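Local coordinates for protein phosphotriesterase, putative (Deinococcus radiodurans, PDB 4J35) that probably hydrolyses lactones with a pair of divalent metal ions, and is engineered here for activity on organophosphates, at residues A[21-26]-A[66-71]; A[4-9]-A[90-95]. The protein carries 7 engineered substitutions. All blocks are in the same frame, centred on the assembly; numbering follows the deposited sequence.

Contact 1 lies at the metal site of a TIM-barrel hydrolase, and contact 2 lies about 11 Å from it, centre to centre. Both reach one parallel sheet, in which strand 61-66 stands between strands 89-91 and 17-26. The chain runs 4-9, 21-26, 66-71, 90-95, so contact 2 encloses contact 1 in sequence. The two meet directly. Asp66 N and Leu91 O, 2.8 Å apart, probably form a hydrogen bond, and so do Asn70 N and Gly95 O. The loop that bears on the metal-binding histidines is thus bordered by segment 90-95, which in turn meets the hairpin near the N-terminus at contact 2.

Contact 1. Residues A[21-26]-A[66-71]; sequences HEHVIF and DATPNN. Engineered in segment 66-71: Asn71 (natural residue Asp). With CO (cobalt (II) ion), chain C.
Ala67 CB sits over the centre of the His21 ring, 3.5 Å from its centroid and 8° off the ring normal, a CH-pi contact on one face. His21 and His23 together hold a cobalt ion through NE2, with Asp264 and the modified Lys143 completing the site.

The hydrogen bonds fix the second histidine. His23 ND1 donates to Thr68 OG1 at 2.8 Å, nearly straight and in the ring plane, which leaves NE2 for the metal. Thr68 OG1 in turn donates to Asp66 OD1 at 2.7 Å, and Thr68 N reaches that same oxygen at 3.0 Å from the same face of the carboxylate, closing an Asx turn. Asp66 is therefore a second-shell residue that positions Thr68, and this chain of hydrogen bonds may make the His23 ring a stronger ligand. The other oxygen, Asp66 OD2, accepts from Val24 N at 2.9 Å and from a water that also takes the Ile25 N-H. With CG anti to the backbone N (chi1 -175°), the Asp66 carboxylate extends to the corner at Val24.

The backbones form a parallel bridge at Glu22 and Asp66, and Ala67 N donates to Glu22 O at 3.0 Å. Phe26 CE2 packs loosely on Pro69 CD.

Helix 76-86 packs on Val24 and Asp66, while strand 266-269 borders the other edge of strand 17-26.

Contact 2. Residues A[4-9]-A[90-95]; sequences QTVTGA and ILCATG
A beta hairpin near the N-terminus meets strand 89-91 of the TIM barrel here. Its strands, 3-5 and 8-10, are joined by a type I turn from Thr5 to Gly8. Val6, in the turn, makes the direct hydrogen bond to the barrel strand: its N donates to Ile90 O at 2.9 Å, and the carbonyl points almost straight at the nitrogen.

The side chain of Val6 lies along one side of this bond. Its CG1 branch reaches Cys92 SG at 4.0 Å, and its CG2 branch meets Ile90 CB. Both methyls also lie close to Ile90 O. The valine thus shields the buried carbonyl while its N-H satisfies it. CG2 stands between the backbone N and the carbonyl carbon (chi1 -59° for CG1), which directs it to the Ile90 side. On the other flank, Thr5 CG2 touches Leu91 CD1, and Leu91 CG lies 3.6 Å from Gln4 O.

Outside the segments, Val6 and Thr7 also pack on Ser83 of helix 76-86, so the turn rests on this helix as well as on the strand. Cys92 meets Leu79 of the same helix.

Two waters extend the junction. One donates to Gln4 O and accepts from Cys92 N; the other links Thr7 OG1 to Ile90 N. Within the hairpin, Thr5 OG1 accepts from Thr7 N in an ST turn and donates to Gly8 O at 2.8 Å. That bond lies in the carbonyl plane, on a lone pair, and Gly8 O also accepts from Thr5 N at 3.1 Å.

Contact 1. Residues A[21-26]-A[66-71]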
ATOM      1  N   HIS A  21      -0.277   2.738  -3.208  1.00 26.58           N
ATOM      2  CA  HIS A  21      -0.099   1.352  -2.798  1.00 24.13           C
ATOM      3  C   HIS A  21       0.288   0.522  -4.019  1.00 25.62           C
ATOM      4  O   HIS A  21      -0.589   0.111  -4.766  1.00 25.48           O
ATOM      5  CB  HIS A  21      -1.358   0.723  -2.211  1.00 28.33           C
ATOM      6  CG  HIS A  21      -1.131  -0.610  -1.576  1.00 28.48           C
ATOM      7  ND1 HIS A  21      -1.512  -0.900  -0.274  1.00 24.68           N
ATOM      8  CD2 HIS A  21      -0.584  -1.755  -2.050  1.00 22.96           C
ATOM      9  CE1 HIS A  21      -1.193  -2.146   0.011  1.00 28.29           C
ATOM     10  NE2 HIS A  21      -0.684  -2.700  -1.082  1.00 25.90           N
ATOM     11  N   GLU A  22       1.577   0.239  -4.106  1.00 26.92           N
ATOM     12  CA  GLU A  22       2.140  -0.565  -5.210  1.00 24.83           C
ATOM     13  C   GLU A  22       3.324  -1.356  -4.672  1.00 28.56           C
ATOM     14  O   GLU A  22       3.799  -1.102  -3.576  1.00 26.35           O
ATOM     15  CB  GLU A  22       2.609   0.379  -6.329  1.00 24.04           C
ATOM     16  CG  GLU A  22       1.619   1.419  -6.872  1.00 24.39           C
ATOM     17  CD  GLU A  22       0.449   0.818  -7.636  1.00 27.64           C
ATOM     18  OE1 GLU A  22       0.642  -0.312  -8.198  1.00 34.87           O
ATOM     19  OE2 GLU A  22      -0.633   1.483  -7.683  1.00 28.84           O
ATOM     20  N   HIS A  23       3.850  -2.289  -5.473  1.00 26.25           N
ATOM     21  CA  HIS A  23       4.967  -3.134  -5.074  1.00 29.77           C
ATOM     22  C   HIS A  23       5.998  -3.132  -6.229  1.00 31.90           C
ATOM     23  O   HIS A  23       5.782  -3.789  -7.227  1.00 31.98           O
ATOM     24  CB  HIS A  23       4.446  -4.558  -4.735  1.00 26.22           C
ATOM     25  CG  HIS A  23       3.528  -4.576  -3.532  1.00 26.34           C
ATOM     26  ND1 HIS A  23       4.017  -4.411  -2.256  1.00 27.65           N
ATOM     27  CD2 HIS A  23       2.176  -4.668  -3.404  1.00 27.23           C
ATOM     28  CE1 HIS A  23       3.018  -4.433  -1.391  1.00 30.89           C
ATOM     29  NE2 HIS A  23       1.881  -4.537  -2.054  1.00 29.81           N
ATOM     30  N   VAL A  24       7.100  -2.379  -6.089  1.00 27.07           N
ATOM     31  CA  VAL A  24       8.154  -2.380  -7.138  1.00 27.55           C
ATOM     32  C   VAL A  24       8.704  -3.814  -7.301  1.00 30.87           C
ATOM     33  O   VAL A  24       8.745  -4.347  -8.414  1.00 31.10           O
ATOM     34  CB  VAL A  24       9.288  -1.364  -6.829  1.00 28.55           C
ATOM     35  CG1 VAL A  24      10.382  -1.408  -7.916  1.00 34.01           C
ATOM     36  CG2 VAL A  24       8.726   0.071  -6.707  1.00 30.34           C
ATOM     37  N   ILE A  25       9.135  -4.431  -6.212  1.00 30.66           N
ATOM     38  CA  ILE A  25       9.362  -5.875  -6.191  1.00 35.57           C
ATOM     39  C   ILE A  25       8.565  -6.527  -5.062  1.00 34.88           C
ATOM     40  O   ILE A  25       8.164  -5.874  -4.104  1.00 30.19           O
ATOM     41  CB  ILE A  25      10.847  -6.239  -6.046  1.00 35.68           C
ATOM     42  CG1 ILE A  25      11.367  -5.806  -4.676  1.00 39.21           C
ATOM     43  CG2 ILE A  25      11.653  -5.622  -7.164  1.00 34.00           C
ATOM     44  CD1 ILE A  25      12.884  -6.029  -4.508  1.00 41.67           C
ATOM     45  N   PHE A  26       8.263  -7.806  -5.218  1.00 30.69           N
ATOM     46  CA  PHE A  26       7.478  -8.494  -4.229  1.00 28.61           C
ATOM     47  C   PHE A  26       7.723  -9.987  -4.261  1.00 28.35           C
ATOM     48  O   PHE A  26       7.739 -10.592  -5.350  1.00 31.86           O
ATOM     49  CB  PHE A  26       5.996  -8.242  -4.498  1.00 27.31           C
ATOM     50  CG  PHE A  26       5.099  -8.706  -3.378  1.00 35.95           C
ATOM     51  CD1 PHE A  26       4.617  -9.999  -3.357  1.00 39.67           C
ATOM     52  CD2 PHE A  26       4.711  -7.838  -2.373  1.00 37.76           C
ATOM     53  CE1 PHE A  26       3.787 -10.426  -2.325  1.00 38.93           C
ATOM     54  CE2 PHE A  26       3.885  -8.261  -1.341  1.00 40.32           C
ATOM     55  CZ  PHE A  26       3.426  -9.551  -1.318  1.00 41.22           C
ATOM     56  N   ASP A  66       5.519   2.483  -1.977  1.00 33.19           N
ATOM     57  CA  ASP A  66       5.754   1.053  -1.990  1.00 32.32           C
ATOM     58  C   ASP A  66       5.327   0.453  -0.666  1.00 31.95           C
ATOM     59  O   ASP A  66       5.911   0.785   0.386  1.00 28.36           O
ATOM     60  CB  ASP A  66       7.214   0.771  -2.243  1.00 31.60           C
ATOM     61  CG  ASP A  66       7.487  -0.709  -2.394  1.00 36.00           C
ATOM     62  OD1 ASP A  66       7.471  -1.455  -1.404  1.00 29.30           O
ATOM     63  OD2 ASP A  66       7.722  -1.157  -3.521  1.00 31.78           O
ATOM     64  N   ALA A  67       4.363  -0.466  -0.708  1.00 27.70           N
ATOM     65  CA  ALA A  67       3.710  -0.973   0.518  1.00 28.36           C
ATOM     66  C   ALA A  67       4.270  -2.317   0.972  1.00 27.25           C
ATOM     67  O   ALA A  67       3.706  -2.995   1.814  1.00 28.73           O
ATOM     68  CB  ALA A  67       2.232  -1.097   0.264  1.00 28.34           C
ATOM     69  N   THR A  68       5.392  -2.723   0.404  1.00 26.95           N
ATOM     70  CA  THR A  68       5.921  -4.060   0.656  1.00 27.60           C
ATOM     71  C   THR A  68       6.388  -4.263   2.096  1.00 28.28           C
ATOM     72  O   THR A  68       7.287  -3.568   2.576  1.00 28.50           O
ATOM     73  CB  THR A  68       7.105  -4.340  -0.238  1.00 28.80           C
ATOM     74  OG1 THR A  68       6.734  -4.051  -1.594  1.00 28.48           O
ATOM     75  CG2 THR A  68       7.560  -5.784  -0.108  1.00 29.09           C
ATOM     76  N   PRO A  69       5.793  -5.237   2.779  1.00 29.69           N
ATOM     77  CA  PRO A  69       6.190  -5.487   4.166  1.00 30.32           C
ATOM     78  C   PRO A  69       7.615  -6.042   4.296  1.00 26.29           C
ATOM     79  O   PRO A  69       8.191  -6.537   3.304  1.00 29.20           O
ATOM     80  CB  PRO A  69       5.175  -6.537   4.639  1.00 32.05           C
ATOM     81  CG  PRO A  69       4.050  -6.457   3.677  1.00 40.98           C
ATOM     82  CD  PRO A  69       4.648  -6.066   2.373  1.00 32.08           C
ATOM     83  N   ASN A  70       8.157  -5.941   5.521  1.00 31.17           N
ATOM     84  CA  ASN A  70       9.509  -6.374   5.824  1.00 30.01           C
ATOM     85  C   ASN A  70       9.754  -7.823   5.426  1.00 31.15           C
ATOM     86  O   ASN A  70      10.876  -8.154   5.061  1.00 30.03           O
ATOM     87  CB  ASN A  70       9.861  -6.219   7.314  1.00 28.93           C
ATOM     88  CG  ASN A  70       9.828  -4.766   7.791  1.00 30.84           C
ATOM     89  OD1 ASN A  70       9.319  -3.871   7.104  1.00 30.17           O
ATOM     90  ND2 ASN A  70      10.365  -4.531   8.987  1.00 30.04           N
ATOM     91  N   ASN A  71       8.732  -8.676   5.496  1.00 29.16           N
ATOM     92  CA  ASN A  71       8.924 -10.105   5.249  1.00 28.63           C
ATOM     93  C   ASN A  71       8.457 -10.542   3.858  1.00 35.94           C
ATOM     94  O   ASN A  71       8.311 -11.737   3.599  1.00 34.04           O
ATOM     95  CB  ASN A  71       8.233 -10.943   6.355  1.00 33.49           C
ATOM     96  CG  ASN A  71       6.727 -10.614   6.513  1.00 44.07           C
ATOM     97  OD1 ASN A  71       6.266  -9.522   6.177  1.00 36.51           O
ATOM     98  ND2 ASN A  71       5.978 -11.553   7.076  1.00 47.03           N
TER
HETATM   99 CO    CO C 402       0.033  -4.696  -1.409  1.00 27.94          CO
HETATM  100  O   HOH W   1       9.347  -3.351  -3.466  1.00 29.12           O

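Contact 2. Residues A[4-9]-A[90-95]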
ATOM      1  N   GLN A   4       9.018  11.241   3.875  1.00 45.06           N
ATOM      2  CA  GLN A   4      10.320  10.607   3.845  1.00 43.13           C
ATOM      3  C   GLN A   4      10.375   9.588   2.705  1.00 42.10           C
ATOM      4  O   GLN A   4       9.750   8.543   2.793  1.00 39.12           O
ATOM      5  CB  GLN A   4      10.605   9.942   5.192  1.00 52.01           C
ATOM      6  CG  GLN A   4      12.070   9.636   5.410  1.00 50.40           C
ATOM      7  CD  GLN A   4      12.941  10.877   5.412  1.00 60.21           C
ATOM      8  OE1 GLN A   4      12.491  11.978   5.757  1.00 52.28           O
ATOM      9  NE2 GLN A   4      14.195  10.708   5.027  1.00 49.72           N
ATOM     10  N   THR A   5      11.119   9.894   1.644  1.00 43.91           N
ATOM     11  CA  THR A   5      11.270   8.971   0.516  1.00 41.73           C
ATOM     12  C   THR A   5      12.607   8.277   0.621  1.00 39.62           C
ATOM     13  O   THR A   5      13.411   8.598   1.491  1.00 42.01           O
ATOM     14  CB  THR A   5      11.223   9.682  -0.857  1.00 42.82           C
ATOM     15  OG1 THR A   5      12.516  10.229  -1.164  1.00 39.49           O
ATOM     16  CG2 THR A   5      10.191  10.756  -0.867  1.00 44.09           C
ATOM     17  N   VAL A   6      12.846   7.314  -0.255  1.00 37.20           N
ATOM     18  CA  VAL A   6      14.069   6.527  -0.194  1.00 38.80           C
ATOM     19  C   VAL A   6      15.279   7.342  -0.691  1.00 45.09           C
ATOM     20  O   VAL A   6      16.420   6.911  -0.531  1.00 45.14           O
ATOM     21  CB  VAL A   6      13.934   5.190  -0.998  1.00 45.30           C
ATOM     22  CG1 VAL A   6      12.774   4.343  -0.446  1.00 42.10           C
ATOM     23  CG2 VAL A   6      13.735   5.456  -2.487  1.00 44.10           C
ATOM     24  N   THR A   7      15.032   8.514  -1.279  1.00 45.64           N
ATOM     25  CA  THR A   7      16.113   9.438  -1.626  1.00 49.10           C
ATOM     26  C   THR A   7      16.174  10.681  -0.722  1.00 56.30           C
ATOM     27  O   THR A   7      16.838  11.661  -1.061  1.00 61.66           O
ATOM     28  CB  THR A   7      15.992   9.954  -3.070  1.00 42.20           C
ATOM     29  OG1 THR A   7      14.689  10.525  -3.271  1.00 44.79           O
ATOM     30  CG2 THR A   7      16.242   8.843  -4.076  1.00 42.74           C
ATOM     31  N   GLY A   8      15.483  10.647   0.414  1.00 52.25           N
ATOM     32  CA  GLY A   8      15.503  11.767   1.345  1.00 48.69           C
ATOM     33  C   GLY A   8      14.148  12.434   1.475  1.00 49.68           C
ATOM     34  O   GLY A   8      13.192  12.043   0.812  1.00 46.31           O
ATOM     35  N   ALA A   9      14.065  13.449   2.324  1.00 57.29           N
ATOM     36  CA  ALA A   9      12.803  14.131   2.588  1.00 47.24           C
ATOM     37  C   ALA A   9      12.377  14.980   1.404  1.00 50.60           C
ATOM     38  O   ALA A   9      13.218  15.522   0.685  1.00 57.78           O
ATOM     39  CB  ALA A   9      12.928  14.994   3.829  1.00 58.62           C
ATOM     40  N   ILE A  90       9.877   7.532  -4.400  1.00 32.08           N
ATOM     41  CA  ILE A  90       9.397   6.275  -3.820  1.00 27.54           C
ATOM     42  C   ILE A  90       9.439   6.329  -2.295  1.00 34.37           C
ATOM     43  O   ILE A  90      10.465   6.642  -1.692  1.00 35.15           O
ATOM     44  CB  ILE A  90      10.182   5.059  -4.346  1.00 35.26           C
ATOM     45  CG1 ILE A  90      10.146   5.041  -5.893  1.00 44.63           C
ATOM     46  CG2 ILE A  90       9.597   3.767  -3.775  1.00 36.02           C
ATOM     47  CD1 ILE A  90      10.928   3.851  -6.585  1.00 32.18           C
ATOM     48  N   LEU A  91       8.309   6.051  -1.668  1.00 31.69           N
ATOM     49  CA  LEU A  91       8.302   5.889  -0.216  1.00 32.24           C
ATOM     50  C   LEU A  91       8.313   4.397   0.062  1.00 30.52           C
ATOM     51  O   LEU A  91       7.692   3.663  -0.677  1.00 36.17           O
ATOM     52  CB  LEU A  91       7.040   6.503   0.406  1.00 32.40           C
ATOM     53  CG  LEU A  91       6.921   8.019   0.616  1.00 37.51           C
ATOM     54  CD1 LEU A  91       6.740   8.754  -0.694  1.00 35.69           C
ATOM     55  CD2 LEU A  91       5.757   8.305   1.555  1.00 33.80           C
ATOM     56  N   CYS A  92       8.978   3.932   1.123  1.00 29.78           N
ATOM     57  CA  CYS A  92       8.877   2.525   1.484  1.00 28.04           C
ATOM     58  C   CYS A  92       8.283   2.370   2.862  1.00 33.64           C
ATOM     59  O   CYS A  92       8.130   3.346   3.567  1.00 32.91           O
ATOM     60  CB  CYS A  92      10.227   1.804   1.390  1.00 37.19           C
ATOM     61  SG  CYS A  92      11.431   2.219   2.632  1.00 39.27           S
ATOM     62  N   ALA A  93       7.919   1.132   3.179  1.00 30.84           N
ATOM     63  CA  ALA A  93       7.174   0.800   4.380  1.00 32.02           C
ATOM     64  C   ALA A  93       8.022   0.143   5.453  1.00 28.89           C
ATOM     65  O   ALA A  93       9.048  -0.482   5.181  1.00 34.53           O
ATOM     66  CB  ALA A  93       6.036  -0.140   4.016  1.00 32.16           C
ATOM     67  N   THR A  94       7.527   0.227   6.696  1.00 27.58           N
ATOM     68  CA  THR A  94       7.983  -0.658   7.759  1.00 31.28           C
ATOM     69  C   THR A  94       6.762  -1.405   8.300  1.00 34.56           C
ATOM     70  O   THR A  94       5.734  -0.796   8.581  1.00 34.70           O
ATOM     71  CB  THR A  94       8.659   0.099   8.890  1.00 33.30           C
ATOM     72  OG1 THR A  94       9.044  -0.826   9.902  1.00 36.76           O
ATOM     73  CG2 THR A  94       7.743   1.182   9.484  1.00 39.30           C
ATOM     74  N   GLY A  95       6.849  -2.729   8.363  1.00 30.97           N
ATOM     75  CA  GLY A  95       5.743  -3.515   8.867  1.00 32.43           C
ATOM     76  C   GLY A  95       5.866  -4.967   8.494  1.00 39.12           C
ATOM     77  O   GLY A  95       6.779  -5.349   7.742  1.00 33.92           O
TER
HETATM   78  O   HOH W   2      10.951   5.928   2.288  1.00 34.61           O
HETATM   79  O   HOH W   3      12.519   8.769  -3.725  1.00 37.10           O